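Side-chain contact in Lin0861 protein (Listeria innocua, PDB 3O60), which is of unknown function but has the all-helical build and N-terminal helix-turn-helix of a TetR-type regulator, and so probably binds DNA: residues 96-101 with 171-176. Numbering follows the deposited sequence.
Sequences LILRTI and QLVELI. With SO4 (sulfate ion), chain C.
Between 96-101 and 171-176 the contact rests on Leu98, a bump received by Leu172, Val173 and Ile176, and its two methyls divide the opposing surface between them. CD1 enters beside Leu172, 3.5 Å from CB and 3.7 Å from CD1 of that residue, while Val173 CG2 borders the hollow more loosely, 4.4 Å from Leu98 CD1. The other methyl, Leu98 CD2, turns to Ile176, whose CD1 lies 4.3 Å away. Since Leu98 also touches Asn169, its seat is the diamond of Asn169, Leu172, Val173 and Ile176: a single knob in a hole. Its CG stands anti to the carbonyl carbon (chi1 -72°), beside the backbone N, which carries the fork to Leu172 and Ile176, and the side chains of Leu98 and Leu172 pass each other in opposite directions. The axes of the two segments approach to 11.2 Å, their directions 118° apart; leucine suits the task because its branched tip fills this gap together with the side chains it meets, and the beta-branched Val173 and Ile176 shape the walls.

The next residue, Arg99, suits a more exposed place: its NE makes a weak hydrogen bond of 3.4 Å to O1 of a sulfate, probably from the crystallisation liquor, at the edge of the guanidinium. Thr100 keeps its hydroxyl within the helix, OG1 donating to Leu96 O at 2.9 Å.

Helix 90-103 is flanked by several helices: Leu96, Ile97 and Thr100 pack on Phe79 of helix 65-84, Leu98 and Ile101 meet Leu156 of helix 144-162, and Leu98 also faces helix 169-182.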
# COMPACT_ATOMS: atom_id res chain seq x y z
N LEU A 96 -3.83 5.24 -10.07
CA LEU A 96 -3.61 5.07 -8.65
C LEU A 96 -4.91 5.01 -7.86
O LEU A 96 -5.07 4.16 -7.01
CB LEU A 96 -2.75 6.20 -8.10
CG LEU A 96 -2.54 6.19 -6.59
CD1 LEU A 96 -2.12 7.55 -6.10
CD2 LEU A 96 -3.81 5.76 -5.91
N ILE A 97 -5.83 5.86 -8.23
CA ILE A 97 -7.10 5.88 -7.60
C ILE A 97 -7.76 4.59 -7.88
O ILE A 97 -8.24 3.95 -7.01
CB ILE A 97 -7.95 6.96 -8.15
CG1 ILE A 97 -7.54 8.27 -7.53
CG2 ILE A 97 -9.34 6.74 -7.78
CD1 ILE A 97 -8.12 9.41 -8.17
N LEU A 98 -7.77 4.20 -9.12
CA LEU A 98 -8.43 2.98 -9.47
C LEU A 98 -7.94 1.86 -8.64
O LEU A 98 -8.71 1.16 -8.04
CB LEU A 98 -8.12 2.64 -10.89
CG LEU A 98 -8.77 3.47 -11.97
CD1 LEU A 98 -8.88 2.66 -13.20
CD2 LEU A 98 -10.11 3.95 -11.54
N ARG A 99 -6.64 1.67 -8.65
CA ARG A 99 -5.98 0.62 -7.88
C ARG A 99 -6.46 0.54 -6.47
O ARG A 99 -6.45 -0.48 -5.86
CB ARG A 99 -4.50 0.90 -7.81
CG ARG A 99 -3.72 0.42 -8.97
CD ARG A 99 -2.28 0.60 -8.72
NE ARG A 99 -1.68 1.50 -9.66
CZ ARG A 99 -0.95 2.53 -9.30
NH1 ARG A 99 -0.74 2.77 -8.04
NH2 ARG A 99 -0.45 3.33 -10.20
N THR A 100 -6.85 1.67 -5.95
CA THR A 100 -7.25 1.77 -4.59
C THR A 100 -8.65 1.30 -4.45
O THR A 100 -9.00 0.74 -3.47
CB THR A 100 -7.14 3.19 -4.16
OG1 THR A 100 -5.78 3.59 -4.30
CG2 THR A 100 -7.51 3.33 -2.75
N ILE A 101 -9.48 1.52 -5.43
CA ILE A 101 -10.83 1.04 -5.29
C ILE A 101 -10.79 -0.46 -5.35
O ILE A 101 -11.53 -1.15 -4.71
CB ILE A 101 -11.71 1.61 -6.38
CG1 ILE A 101 -11.75 3.11 -6.26
CG2 ILE A 101 -13.09 1.14 -6.21
CD1 ILE A 101 -12.41 3.76 -7.35
N GLN A 171 -9.11 -1.21 -18.92
CA GLN A 171 -10.49 -1.15 -19.36
C GLN A 171 -11.20 0.06 -18.74
O GLN A 171 -11.94 0.76 -19.42
CB GLN A 171 -11.22 -2.43 -18.97
CG GLN A 171 -10.69 -3.66 -19.64
CD GLN A 171 -11.55 -4.88 -19.40
OE1 GLN A 171 -12.14 -5.03 -18.33
NE2 GLN A 171 -11.62 -5.75 -20.38
N LEU A 172 -10.98 0.27 -17.45
CA LEU A 172 -11.63 1.35 -16.73
C LEU A 172 -11.23 2.70 -17.29
O LEU A 172 -12.05 3.60 -17.38
CB LEU A 172 -11.31 1.26 -15.25
CG LEU A 172 -11.80 -0.01 -14.57
CD1 LEU A 172 -11.27 -0.11 -13.16
CD2 LEU A 172 -13.31 -0.06 -14.57
N VAL A 173 -9.96 2.86 -17.61
CA VAL A 173 -9.48 4.11 -18.15
C VAL A 173 -10.16 4.38 -19.48
O VAL A 173 -10.53 5.52 -19.77
CB VAL A 173 -7.96 4.09 -18.38
CG1 VAL A 173 -7.48 5.47 -18.79
CG2 VAL A 173 -7.25 3.64 -17.13
N GLU A 174 -10.29 3.35 -20.30
CA GLU A 174 -10.95 3.51 -21.58
C GLU A 174 -12.41 3.89 -21.37
O GLU A 174 -12.92 4.79 -22.02
CB GLU A 174 -10.88 2.21 -22.38
N LEU A 175 -13.08 3.17 -20.48
CA LEU A 175 -14.46 3.49 -20.16
C LEU A 175 -14.57 4.86 -19.51
O LEU A 175 -15.44 5.65 -19.86
CB LEU A 175 -15.05 2.44 -19.22
CG LEU A 175 -15.59 1.18 -19.89
CD1 LEU A 175 -15.72 0.06 -18.88
CD2 LEU A 175 -16.91 1.47 -20.55
N ILE A 176 -13.70 5.15 -18.56
CA ILE A 176 -13.78 6.43 -17.88
C ILE A 176 -13.58 7.51 -18.91
O ILE A 176 -14.31 8.49 -18.94
CB ILE A 176 -12.68 6.56 -16.82
CG1 ILE A 176 -13.12 5.94 -15.50
CG2 ILE A 176 -12.32 8.01 -16.62
CD1 ILE A 176 -12.26 6.34 -14.35
S SO4 C . -2.39 -0.35 -13.37
O1 SO4 C . -3.17 0.58 -12.55
O2 SO4 C . -1.13 0.34 -13.66
O3 SO4 C . -2.22 -1.62 -12.66
O4 SO4 C . -3.07 -0.64 -14.63